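11R-lipoxygenase (Gersemia fruticosa, PDB 3VF1) probably catalyses, as a calcium-dependent enzyme with one non-heme iron, the insertion of both atoms of molecular oxygen into a lipid substrate. Local coordinates at residues 295-300 with 333-338; 259-264 with 377-382; 420-425 with 647-652; 409-412 with 416-419. One frame throughout, in Å; residues are numbered along the deposited sequence.

Interaction 1: 295-300 with 333-338; sequences YTLEKA and LGLFYL
A300 and Y337 mark the closest backbone approach, 8.2 Å between their CA atoms, where the short helix starting at L297 lies beside strand 333-338, the central strand of a five-stranded antiparallel sheet. That spacing excludes backbone bonding and leaves side chains to bridge the gap. Y337 spans it: CG is anti to the backbone N (chi1 -176°), which brings the far end of its ring up to A300 and Y295. The methyl of A300 meets this ring at its edge, in the ring plane, with CB 3.9 Å from Y337 CE1. Farther along the same side chain, Y337 OH lies over one face of the Y295 ring, 4.2 Å from Y295 CD2, while K299 CE covers the opposite face. Next to these rings the leucines meet methyl to methyl, L297 CD1 standing 4.3 Å from L335 CD2, and I306 of the adjacent strand touches L297, A300 and L335 alike. The helix start is secured locally, since T296 is its N-cap and OG1 accepts from K299 N at 3.3 Å. The two tyrosine hydroxyls have their partners elsewhere: Y337 OH bonds to D292, Y295 OH to E303. No hydrogen bond passes between the segments, so helix and strand are matched by the shapes of apolar surfaces, while bonds to neighbouring carboxylates fix the polar ends of the two rings.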
loop_
_atom_site.group_PDB
_atom_site.type_symbol
_atom_site.label_atom_id
_atom_site.label_comp_id
_atom_site.label_asym_id
_atom_site.label_seq_id
_atom_site.Cartn_x
_atom_site.Cartn_y
_atom_site.Cartn_z
ATOM N N TYR A 295 9.117 42.181 -1.989
ATOM C CA TYR A 295 9.787 41.006 -1.444
ATOM C C TYR A 295 11.050 40.649 -2.214
ATOM O O TYR A 295 11.079 40.693 -3.441
ATOM C CB TYR A 295 8.842 39.802 -1.442
ATOM C CG TYR A 295 7.961 39.718 -0.220
ATOM C CD1 TYR A 295 6.921 40.613 -0.027
ATOM C CD2 TYR A 295 8.170 38.740 0.742
ATOM C CE1 TYR A 295 6.113 40.539 1.089
ATOM C CE2 TYR A 295 7.366 38.657 1.861
ATOM C CZ TYR A 295 6.339 39.559 2.031
ATOM O OH TYR A 295 5.538 39.482 3.145
ATOM N N THR A 296 12.092 40.295 -1.471
ATOM C CA THR A 296 13.301 39.734 -2.049
ATOM C C THR A 296 13.344 38.256 -1.694
ATOM O O THR A 296 12.637 37.812 -0.790
ATOM C CB THR A 296 14.562 40.424 -1.499
ATOM O OG1 THR A 296 14.596 40.299 -0.072
ATOM C CG2 THR A 296 14.574 41.898 -1.875
ATOM N N LEU A 297 14.169 37.497 -2.405
ATOM C CA LEU A 297 14.314 36.075 -2.129
ATOM C C LEU A 297 14.636 35.856 -0.654
ATOM O O LEU A 297 14.119 34.932 -0.026
ATOM C CB LEU A 297 15.419 35.476 -2.997
ATOM C CG LEU A 297 15.650 33.974 -2.837
ATOM C CD1 LEU A 297 14.358 33.206 -3.058
ATOM C CD2 LEU A 297 16.728 33.502 -3.796
ATOM N N GLU A 298 15.481 36.724 -0.106
ATOM C CA GLU A 298 15.918 36.605 1.282
ATOM C C GLU A 298 14.749 36.809 2.239
ATOM O O GLU A 298 14.582 36.054 3.194
ATOM C CB GLU A 298 17.025 37.620 1.588
ATOM C CG GLU A 298 18.348 37.350 0.873
ATOM C CD GLU A 298 18.314 37.712 -0.606
ATOM O OE1 GLU A 298 17.321 38.325 -1.056
ATOM O OE2 GLU A 298 19.285 37.381 -1.320
ATOM N N LYS A 299 13.942 37.832 1.978
ATOM C CA LYS A 299 12.793 38.136 2.824
ATOM C C LYS A 299 11.764 37.014 2.756
ATOM O O LYS A 299 11.160 36.650 3.762
ATOM C CB LYS A 299 12.152 39.457 2.395
ATOM C CG LYS A 299 10.965 39.881 3.248
ATOM C CD LYS A 299 10.403 41.219 2.794
ATOM C CE LYS A 299 9.179 41.611 3.606
ATOM N NZ LYS A 299 8.598 42.912 3.167
ATOM N N ALA A 300 11.567 36.472 1.561
ATOM C CA ALA A 300 10.615 35.387 1.361
ATOM C C ALA A 300 10.975 34.178 2.218
ATOM O O ALA A 300 10.100 33.536 2.792
ATOM C CB ALA A 300 10.563 34.995 -0.107
ATOM N N LEU A 333 17.060 20.251 -8.588
ATOM C CA LEU A 333 16.510 20.949 -7.438
ATOM C C LEU A 333 15.466 21.931 -7.943
ATOM O O LEU A 333 15.699 22.653 -8.910
ATOM C CB LEU A 333 17.595 21.705 -6.671
ATOM C CG LEU A 333 18.739 20.881 -6.083
ATOM C CD1 LEU A 333 19.869 20.742 -7.089
ATOM C CD2 LEU A 333 19.235 21.508 -4.790
ATOM N N GLY A 334 14.311 21.952 -7.291
ATOM C CA GLY A 334 13.254 22.871 -7.656
ATOM C C GLY A 334 12.944 23.801 -6.504
ATOM O O GLY A 334 12.902 23.378 -5.353
ATOM N N LEU A 335 12.732 25.074 -6.812
ATOM C CA LEU A 335 12.389 26.053 -5.791
ATOM C C LEU A 335 10.985 26.575 -6.053
ATOM O O LEU A 335 10.631 26.875 -7.191
ATOM C CB LEU A 335 13.393 27.205 -5.791
ATOM C CG LEU A 335 13.458 28.021 -4.499
ATOM C CD1 LEU A 335 14.019 27.178 -3.361
ATOM C CD2 LEU A 335 14.291 29.275 -4.699
ATOM N N PHE A 336 10.187 26.673 -4.996
ATOM C CA PHE A 336 8.798 27.087 -5.125
ATOM C C PHE A 336 8.491 28.271 -4.219
ATOM O O PHE A 336 9.171 28.499 -3.221
ATOM C CB PHE A 336 7.864 25.922 -4.794
ATOM C CG PHE A 336 8.041 24.728 -5.689
ATOM C CD1 PHE A 336 9.146 23.904 -5.556
ATOM C CD2 PHE A 336 7.102 24.424 -6.659
ATOM C CE1 PHE A 336 9.312 22.803 -6.376
ATOM C CE2 PHE A 336 7.263 23.324 -7.481
ATOM C CZ PHE A 336 8.372 22.513 -7.337
ATOM N N TYR A 337 7.457 29.021 -4.583
ATOM C CA TYR A 337 7.043 30.194 -3.829
ATOM C C TYR A 337 5.590 30.046 -3.402
ATOM O O TYR A 337 4.747 29.629 -4.192
ATOM C CB TYR A 337 7.202 31.447 -4.689
ATOM C CG TYR A 337 6.897 32.744 -3.973
ATOM C CD1 TYR A 337 7.744 33.230 -2.990
ATOM C CD2 TYR A 337 5.776 33.493 -4.299
ATOM C CE1 TYR A 337 7.479 34.417 -2.341
ATOM C CE2 TYR A 337 5.501 34.686 -3.654
ATOM C CZ TYR A 337 6.357 35.141 -2.676
ATOM O OH TYR A 337 6.098 36.326 -2.029
ATOM N N LEU A 338 5.302 30.383 -2.150
ATOM C CA LEU A 338 3.935 30.343 -1.645
ATOM C C LEU A 338 3.243 31.672 -1.922
ATOM O O LEU A 338 3.480 32.661 -1.235
ATOM C CB LEU A 338 3.926 30.050 -0.144
ATOM C CG LEU A 338 2.553 30.061 0.531
ATOM C CD1 LEU A 338 1.659 28.966 -0.030
ATOM C CD2 LEU A 338 2.703 29.916 2.035
#

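Interaction 2: 259-264 with 377-382; sequences SQFLNG and LWLRCA
A cation-pi contact between F261 and R380 joins helix 254-263 to the long helix 369-410, which farther along carries the iron ligands H392 and H397. The two short helical segments run nearly parallel, at 16°, but their axes stay 12.2 Å apart, so long side chains must span the space. R380 does so with bends at chi2 and chi3, its chain sliding past the phenyl ring in the opposite sense. Its NH1 sits 3.6 Å above the F261 ring plane, over the centre, and CZ is 4.8 Å from the ring centroid. The guanidinium is not stacked flat: its plane stands 77° from the ring, presenting an edge to the face. The aliphatic part joins in as well, R380 CD lying 3.6 Å from F261 CZ. Q260 covers a face of the guanidinium itself, with CB 3.8 Å from NH1, and L379 CD2 adds an apolar touch 4.0 Å from F261 CZ. Were F261 cut back to an alanine, the R380 cation would probably lose its aromatic partner, and L379 the ring it packs on. Outside the pair, R380 NE donates to N591 O, and Q260 OE1 accepts from ND2 of the same asparagine. A water donates to Q260 O and reaches R380 NH2 by a weak bond. A buried positive charge is thus met mainly by a pi cloud and neutral oxygens, the ion pair with D383 being long and weak; such surroundings are likely to restrict the guanidinium to one rotation.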
loop_
_atom_site.group_PDB
_atom_site.type_symbol
_atom_site.label_atom_id
_atom_site.label_comp_id
_atom_site.label_asym_id
_atom_site.label_seq_id
_atom_site.Cartn_x
_atom_site.Cartn_y
_atom_site.Cartn_z
ATOM N N SER A 259 1.091 22.416 -7.684
ATOM C CA SER A 259 0.123 21.658 -6.898
ATOM C C SER A 259 0.308 20.149 -7.055
ATOM O O SER A 259 -0.173 19.379 -6.230
ATOM C CB SER A 259 -1.308 22.057 -7.273
ATOM O OG SER A 259 -1.689 21.528 -8.531
ATOM N N GLN A 260 1.004 19.728 -8.107
ATOM C CA GLN A 260 1.235 18.305 -8.342
ATOM C C GLN A 260 2.221 17.714 -7.338
ATOM O O GLN A 260 2.286 16.497 -7.166
ATOM C CB GLN A 260 1.741 18.063 -9.766
ATOM C CG GLN A 260 0.699 18.310 -10.843
ATOM C CD GLN A 260 -0.577 17.527 -10.605
ATOM O OE1 GLN A 260 -0.688 16.363 -10.991
ATOM N NE2 GLN A 260 -1.549 18.163 -9.959
ATOM N N PHE A 261 2.990 18.575 -6.678
ATOM C CA PHE A 261 3.935 18.128 -5.660
ATOM C C PHE A 261 3.256 18.040 -4.298
ATOM O O PHE A 261 3.845 17.557 -3.332
ATOM C CB PHE A 261 5.139 19.071 -5.597
ATOM C CG PHE A 261 6.035 18.985 -6.799
ATOM C CD1 PHE A 261 5.724 19.666 -7.966
ATOM C CD2 PHE A 261 7.186 18.219 -6.765
ATOM C CE1 PHE A 261 6.546 19.584 -9.074
ATOM C CE2 PHE A 261 8.013 18.133 -7.871
ATOM C CZ PHE A 261 7.692 18.817 -9.026
ATOM N N LEU A 262 2.013 18.508 -4.230
ATOM C CA LEU A 262 1.231 18.453 -3.002
ATOM C C LEU A 262 0.066 17.478 -3.133
ATOM O O LEU A 262 -0.205 16.695 -2.227
ATOM C CB LEU A 262 0.677 19.838 -2.664
ATOM C CG LEU A 262 1.681 20.958 -2.400
ATOM C CD1 LEU A 262 0.940 22.254 -2.119
ATOM C CD2 LEU A 262 2.601 20.603 -1.246
ATOM N N ASN A 263 -0.623 17.532 -4.269
ATOM C CA ASN A 263 -1.871 16.803 -4.441
ATOM C C ASN A 263 -1.834 15.858 -5.636
ATOM O O ASN A 263 -2.874 15.495 -6.184
ATOM C CB ASN A 263 -3.026 17.792 -4.594
ATOM C CG ASN A 263 -3.096 18.781 -3.445
ATOM O OD1 ASN A 263 -2.927 18.412 -2.282
ATOM N ND2 ASN A 263 -3.337 20.048 -3.768
ATOM N N GLY A 264 -0.631 15.465 -6.037
ATOM C CA GLY A 264 -0.469 14.475 -7.084
ATOM C C GLY A 264 -0.411 13.084 -6.490
ATOM O O GLY A 264 -1.296 12.690 -5.736
ATOM N N LEU A 377 9.767 19.665 -17.130
ATOM C CA LEU A 377 9.589 18.264 -17.489
ATOM C C LEU A 377 10.662 17.391 -16.852
ATOM O O LEU A 377 10.380 16.282 -16.405
ATOM C CB LEU A 377 9.604 18.090 -19.009
ATOM C CG LEU A 377 8.380 18.650 -19.742
ATOM C CD1 LEU A 377 8.620 18.699 -21.244
ATOM C CD2 LEU A 377 7.145 17.822 -19.428
ATOM N N TRP A 378 11.890 17.898 -16.806
ATOM C CA TRP A 378 13.004 17.145 -16.234
ATOM C C TRP A 378 12.908 17.046 -14.715
ATOM O O TRP A 378 13.384 16.080 -14.121
ATOM C CB TRP A 378 14.338 17.772 -16.641
ATOM C CG TRP A 378 14.787 17.371 -18.020
ATOM C CD1 TRP A 378 14.586 18.058 -19.183
ATOM C CD2 TRP A 378 15.509 16.185 -18.374
ATOM N NE1 TRP A 378 15.139 17.373 -20.237
ATOM C CE2 TRP A 378 15.711 16.221 -19.768
ATOM C CE3 TRP A 378 16.003 15.098 -17.648
ATOM C CZ2 TRP A 378 16.386 15.211 -20.449
ATOM C CZ3 TRP A 378 16.673 14.096 -18.327
ATOM C CH2 TRP A 378 16.860 14.161 -19.712
ATOM N N LEU A 379 12.288 18.041 -14.088
ATOM C CA LEU A 379 12.076 18.013 -12.644
ATOM C C LEU A 379 11.032 16.958 -12.285
ATOM O O LEU A 379 11.193 16.215 -11.319
ATOM C CB LEU A 379 11.631 19.388 -12.141
ATOM C CG LEU A 379 11.416 19.515 -10.631
ATOM C CD1 LEU A 379 12.711 19.283 -9.870
ATOM C CD2 LEU A 379 10.834 20.880 -10.291
ATOM N N ARG A 380 9.963 16.895 -13.072
ATOM C CA ARG A 380 8.906 15.914 -12.855
ATOM C C ARG A 380 9.399 14.497 -13.125
ATOM O O ARG A 380 9.004 13.553 -12.442
ATOM C CB ARG A 380 7.706 16.221 -13.753
ATOM C CG ARG A 380 6.992 17.512 -13.405
ATOM C CD ARG A 380 6.299 17.411 -12.058
ATOM N NE ARG A 380 5.236 16.408 -12.061
ATOM C CZ ARG A 380 4.681 15.897 -10.966
ATOM N NH1 ARG A 380 5.087 16.280 -9.762
ATOM N NH2 ARG A 380 3.721 14.990 -11.075
ATOM N N CYS A 381 10.261 14.349 -14.123
ATOM C CA CYS A 381 10.799 13.040 -14.465
ATOM C C CYS A 381 11.561 12.463 -13.278
ATOM O O CYS A 381 11.420 11.285 -12.953
ATOM C CB CYS A 381 11.711 13.130 -15.688
ATOM S SG CYS A 381 12.170 11.514 -16.375
ATOM N N ALA A 382 12.364 13.302 -12.632
ATOM C CA ALA A 382 13.092 12.895 -11.441
ATOM C C ALA A 382 12.113 12.456 -10.356
ATOM O O ALA A 382 12.325 11.444 -9.681
ATOM C CB ALA A 382 13.962 14.033 -10.937
HETATM O O HOH W 1 2.835 13.453 -8.198
#

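Interaction 3: 420-425 with 647-652; sequences LLYPHT and DNLFGD
L421 O, one residue beyond the L420 on which F650 leans, is gripped by two backbone donors, H424 N at 2.8 Å and T425 N at 3.0 Å, with T425 OG1 adding a weak bond. This ties the turn around L421 in helix 416-425, against which the loop 647-652 is laid. The loop is shaped by an Asx turn: N648 OD1 accepts from F650 N at 2.9 Å. Although the N-H points well at the oxygen (161°), the donor stands 66° out of the carbonyl plane, away from either lone pair. The turn presents two successive side chains to the helix. F650 brings the far end of its ring to the L420 backbone, CZ 3.7 Å from L420 N, and on to L420 CB. Around it, I510 and Y514 of helix 491-514 and M659 of helix 653-676 also touch the phenyl ring. With only a serine at F650, the space between the L420 turn and these two helices is likely to be left partly unfilled. The loop backbone is also held, since L649 O accepts from K419 NZ. H424, on another side of the helix, bonds through ND1 to N694 O, close in sequence to the C-terminal iron ligand I698. Y422, partly exposed, has its side chain about 8 Å from that of W126 in the PLAT/LH2 domain. L649 crosses the Y422 side chain at about a right angle, CD1 resting 3.8 Å from both Y422 CB and CG.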
loop_
_atom_site.group_PDB
_atom_site.type_symbol
_atom_site.label_atom_id
_atom_site.label_comp_id
_atom_site.label_asym_id
_atom_site.label_seq_id
_atom_site.Cartn_x
_atom_site.Cartn_y
_atom_site.Cartn_z
ATOM N N LEU A 420 -7.031 -7.557 14.443
ATOM C CA LEU A 420 -6.985 -6.145 14.088
ATOM C C LEU A 420 -6.305 -5.929 12.739
ATOM O O LEU A 420 -6.827 -5.226 11.875
ATOM C CB LEU A 420 -6.239 -5.357 15.166
ATOM C CG LEU A 420 -6.111 -3.852 14.920
ATOM C CD1 LEU A 420 -7.475 -3.177 14.976
ATOM C CD2 LEU A 420 -5.155 -3.225 15.920
ATOM N N LEU A 421 -5.139 -6.544 12.566
ATOM C CA LEU A 421 -4.310 -6.304 11.392
ATOM C C LEU A 421 -4.729 -7.124 10.177
ATOM O O LEU A 421 -4.421 -6.758 9.044
ATOM C CB LEU A 421 -2.847 -6.613 11.715
ATOM C CG LEU A 421 -2.188 -5.741 12.785
ATOM C CD1 LEU A 421 -0.741 -6.161 12.993
ATOM C CD2 LEU A 421 -2.276 -4.274 12.405
ATOM N N TYR A 422 -5.428 -8.230 10.406
ATOM C CA TYR A 422 -5.704 -9.181 9.333
ATOM C C TYR A 422 -6.266 -8.523 8.070
ATOM O O TYR A 422 -5.736 -8.728 6.979
ATOM C CB TYR A 422 -6.648 -10.289 9.802
ATOM C CG TYR A 422 -6.878 -11.338 8.740
ATOM C CD1 TYR A 422 -5.935 -12.327 8.505
ATOM C CD2 TYR A 422 -8.027 -11.330 7.960
ATOM C CE1 TYR A 422 -6.131 -13.283 7.532
ATOM C CE2 TYR A 422 -8.232 -12.285 6.983
ATOM C CZ TYR A 422 -7.280 -13.259 6.775
ATOM O OH TYR A 422 -7.476 -14.213 5.804
ATOM N N PRO A 423 -7.340 -7.732 8.209
ATOM C CA PRO A 423 -7.944 -7.138 7.010
ATOM C C PRO A 423 -7.039 -6.120 6.318
ATOM O O PRO A 423 -7.248 -5.820 5.142
ATOM C CB PRO A 423 -9.203 -6.453 7.550
ATOM C CG PRO A 423 -8.922 -6.210 8.990
ATOM C CD PRO A 423 -8.051 -7.342 9.440
ATOM N N HIS A 424 -6.044 -5.607 7.034
ATOM C CA HIS A 424 -5.186 -4.554 6.502
ATOM C C HIS A 424 -3.906 -5.086 5.859
ATOM O O HIS A 424 -3.296 -4.407 5.035
ATOM C CB HIS A 424 -4.841 -3.558 7.605
ATOM C CG HIS A 424 -6.034 -2.850 8.164
ATOM N ND1 HIS A 424 -6.772 -1.948 7.429
ATOM C CD2 HIS A 424 -6.622 -2.914 9.380
ATOM C CE1 HIS A 424 -7.763 -1.486 8.170
ATOM N NE2 HIS A 424 -7.694 -2.055 9.360
ATOM N N THR A 425 -3.503 -6.295 6.235
ATOM C CA THR A 425 -2.302 -6.907 5.675
ATOM C C THR A 425 -2.670 -7.945 4.621
ATOM O O THR A 425 -1.804 -8.619 4.067
ATOM C CB THR A 425 -1.450 -7.590 6.761
ATOM O OG1 THR A 425 -2.199 -8.649 7.373
ATOM C CG2 THR A 425 -1.022 -6.583 7.819
ATOM N N ASP A 647 -15.576 -9.401 6.605
ATOM C CA ASP A 647 -14.971 -10.657 7.035
ATOM C C ASP A 647 -14.412 -10.517 8.448
ATOM O O ASP A 647 -13.292 -10.943 8.730
ATOM C CB ASP A 647 -13.861 -11.067 6.067
ATOM C CG ASP A 647 -14.378 -11.330 4.667
ATOM O OD1 ASP A 647 -15.516 -10.910 4.364
ATOM O OD2 ASP A 647 -13.647 -11.952 3.867
ATOM N N ASN A 648 -15.209 -9.922 9.330
ATOM C CA ASN A 648 -14.774 -9.607 10.687
ATOM C C ASN A 648 -14.435 -10.846 11.511
ATOM O O ASN A 648 -15.206 -11.805 11.560
ATOM C CB ASN A 648 -15.852 -8.795 11.402
ATOM C CG ASN A 648 -15.433 -8.374 12.789
ATOM O OD1 ASN A 648 -14.245 -8.207 13.066
ATOM N ND2 ASN A 648 -16.404 -8.201 13.672
ATOM N N LEU A 649 -13.280 -10.809 12.166
ATOM C CA LEU A 649 -12.829 -11.917 13.000
ATOM C C LEU A 649 -13.163 -11.689 14.473
ATOM O O LEU A 649 -13.075 -12.608 15.282
ATOM C CB LEU A 649 -11.321 -12.112 12.840
ATOM C CG LEU A 649 -10.845 -12.445 11.427
ATOM C CD1 LEU A 649 -9.327 -12.528 11.383
ATOM C CD2 LEU A 649 -11.469 -13.745 10.945
ATOM N N PHE A 650 -13.547 -10.464 14.817
ATOM C CA PHE A 650 -13.885 -10.134 16.199
ATOM C C PHE A 650 -15.257 -10.670 16.584
ATOM O O PHE A 650 -16.230 -10.501 15.849
ATOM C CB PHE A 650 -13.850 -8.620 16.416
ATOM C CG PHE A 650 -12.465 -8.055 16.538
ATOM C CD1 PHE A 650 -11.759 -8.177 17.720
ATOM C CD2 PHE A 650 -11.873 -7.393 15.475
ATOM C CE1 PHE A 650 -10.485 -7.656 17.839
ATOM C CE2 PHE A 650 -10.603 -6.870 15.589
ATOM C CZ PHE A 650 -9.907 -7.002 16.774
ATOM N N GLY A 651 -15.326 -11.319 17.742
ATOM C CA GLY A 651 -16.585 -11.797 18.281
ATOM C C GLY A 651 -17.067 -10.929 19.428
ATOM O O GLY A 651 -18.268 -10.837 19.687
ATOM N N ASP A 652 -16.128 -10.288 20.117
ATOM C CA ASP A 652 -16.458 -9.463 21.272
ATOM C C ASP A 652 -17.299 -8.259 20.863
ATOM O O ASP A 652 -16.942 -7.525 19.945
ATOM C CB ASP A 652 -15.181 -8.992 21.971
ATOM C CG ASP A 652 -14.245 -10.138 22.309
ATOM O OD1 ASP A 652 -14.493 -10.834 23.315
ATOM O OD2 ASP A 652 -13.257 -10.337 21.571
#

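Interaction 4: 409-412 with 416-419; sequences RNLP and PVWK
L411 and W418 bring the end of helix 369-410 against the start of helix 416-425, with CA atoms 6.3 Å apart across a short connection between two consecutive helices. L411 is the first residue to leave helical backbone angles, and the chain reverses within a few residues. The compact part centres on W418. A chi1 of 162° sets the indole opposite its own backbone N and beside the carbonyl carbon, which takes it back beside the turn, where P412 O comes 3.6 Å from W418 CB. The carbonyl of L411 lies at the six-membered ring, its O 4.1 Å from W418 CE3; neither oxygen finds a donor in the indole, so these are close contacts and not bonds. L411 adds its own side chain, CB standing 4.2 Å from W418 CB, while its CD1 runs on to meet V417 CG1 at 4.1 Å. The two branched side chains meet at a slant, fitting methyl against methyl. The looser side begins at R409, which is partly exposed and turned away from the second helix; it spends its charge on a salt bridge from NE to D533 and gives NH1 to Y165 O. The packed side thus mixes methyl contacts with backbone carbonyls, while R409 is tied by charge and hydrogen bonds to other parts of the fold. Helix 525-538 borders the corner through W530 on L411 and I527 on V417, helix 148-164 lies against P412 through R154, E157 and V158, and W408 from the preceding turn of helix 369-410 packs edge-to-face with W418.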
loop_
_atom_site.group_PDB
_atom_site.type_symbol
_atom_site.label_atom_id
_atom_site.label_comp_id
_atom_site.label_asym_id
_atom_site.label_seq_id
_atom_site.Cartn_x
_atom_site.Cartn_y
_atom_site.Cartn_z
ATOM N N ARG A 409 3.964 -15.786 11.904
ATOM C CA ARG A 409 5.014 -16.520 12.604
ATOM C C ARG A 409 4.918 -16.452 14.128
ATOM O O ARG A 409 5.456 -17.315 14.819
ATOM C CB ARG A 409 6.387 -16.000 12.174
ATOM C CG ARG A 409 6.771 -16.357 10.751
ATOM C CD ARG A 409 8.025 -15.617 10.317
ATOM N NE ARG A 409 9.134 -15.818 11.246
ATOM C CZ ARG A 409 9.869 -16.923 11.313
ATOM N NH1 ARG A 409 9.615 -17.951 10.515
ATOM N NH2 ARG A 409 10.860 -17.006 12.191
ATOM N N ASN A 410 4.247 -15.431 14.654
ATOM C CA ASN A 410 4.276 -15.185 16.093
ATOM C C ASN A 410 2.912 -15.029 16.766
ATOM O O ASN A 410 2.816 -15.116 17.990
ATOM C CB ASN A 410 5.126 -13.947 16.384
ATOM C CG ASN A 410 6.530 -14.064 15.825
ATOM O OD1 ASN A 410 7.408 -14.669 16.441
ATOM N ND2 ASN A 410 6.748 -13.485 14.649
ATOM N N LEU A 411 1.863 -14.803 15.982
ATOM C CA LEU A 411 0.540 -14.567 16.552
ATOM C C LEU A 411 -0.452 -15.661 16.172
ATOM O O LEU A 411 -0.545 -16.042 15.005
ATOM C CB LEU A 411 -0.007 -13.215 16.093
ATOM C CG LEU A 411 0.820 -11.982 16.455
ATOM C CD1 LEU A 411 0.141 -10.728 15.925
ATOM C CD2 LEU A 411 1.027 -11.886 17.957
ATOM N N PRO A 412 -1.194 -16.176 17.165
ATOM C CA PRO A 412 -2.299 -17.099 16.896
ATOM C C PRO A 412 -3.559 -16.327 16.527
ATOM O O PRO A 412 -3.710 -15.176 16.939
ATOM C CB PRO A 412 -2.479 -17.816 18.232
ATOM C CG PRO A 412 -2.070 -16.805 19.246
ATOM C CD PRO A 412 -0.972 -15.991 18.610
ATOM N N PRO A 416 -6.040 -10.664 19.724
ATOM C CA PRO A 416 -6.774 -9.478 19.257
ATOM C C PRO A 416 -6.036 -8.666 18.190
ATOM O O PRO A 416 -6.674 -8.127 17.290
ATOM C CB PRO A 416 -6.954 -8.647 20.534
ATOM C CG PRO A 416 -5.924 -9.156 21.482
ATOM C CD PRO A 416 -5.789 -10.611 21.174
ATOM N N VAL A 417 -4.714 -8.575 18.299
ATOM C CA VAL A 417 -3.909 -7.841 17.328
ATOM C C VAL A 417 -3.909 -8.534 15.968
ATOM O O VAL A 417 -3.918 -7.872 14.932
ATOM C CB VAL A 417 -2.459 -7.668 17.817
ATOM C CG1 VAL A 417 -1.577 -7.114 16.706
ATOM C CG2 VAL A 417 -2.421 -6.761 19.035
ATOM N N TRP A 418 -3.897 -9.863 15.973
ATOM C CA TRP A 418 -4.001 -10.618 14.729
ATOM C C TRP A 418 -5.303 -10.276 14.017
ATOM O O TRP A 418 -5.330 -10.089 12.801
ATOM C CB TRP A 418 -3.947 -12.123 14.993
ATOM C CG TRP A 418 -4.475 -12.926 13.843
ATOM C CD1 TRP A 418 -5.777 -13.264 13.612
ATOM C CD2 TRP A 418 -3.720 -13.480 12.760
ATOM N NE1 TRP A 418 -5.879 -13.999 12.455
ATOM C CE2 TRP A 418 -4.630 -14.144 11.912
ATOM C CE3 TRP A 418 -2.363 -13.480 12.424
ATOM C CZ2 TRP A 418 -4.225 -14.803 10.754
ATOM C CZ3 TRP A 418 -1.965 -14.135 11.273
ATOM C CH2 TRP A 418 -2.893 -14.788 10.453
ATOM N N LYS A 419 -6.386 -10.200 14.784
ATOM C CA LYS A 419 -7.696 -9.872 14.236
ATOM C C LYS A 419 -7.711 -8.440 13.720
ATOM O O LYS A 419 -8.325 -8.142 12.696
ATOM C CB LYS A 419 -8.778 -10.037 15.305
ATOM C CG LYS A 419 -8.949 -11.457 15.817
ATOM C CD LYS A 419 -10.024 -11.516 16.890
ATOM C CE LYS A 419 -10.213 -12.925 17.429
ATOM N NZ LYS A 419 -10.767 -13.857 16.408
#

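Overall arrangement
All four contacts are largely buried, yet they form two separate clusters on opposite sides of the chain's centre. Interactions 1 and 2 touch through strand 333-338: F336 CZ lies 3.9 Å from F261 CE1, and L379 reaches G334, so strand 333-338 packs directly on the residues of interaction 2. Interactions 3 and 4 both use helix 416-425, with centres about 10 Å apart, and L649 CD1 of the loop meets W418 NE1 at 3.9 Å. Helix 369-410 spans the two groups, serving interactions 2 and 4, whose centres are about 40 Å apart. Chemically, interaction 2 alone places a charge across its interface; the others rely on apolar fit, with Y422 and Y295 nearer the surface.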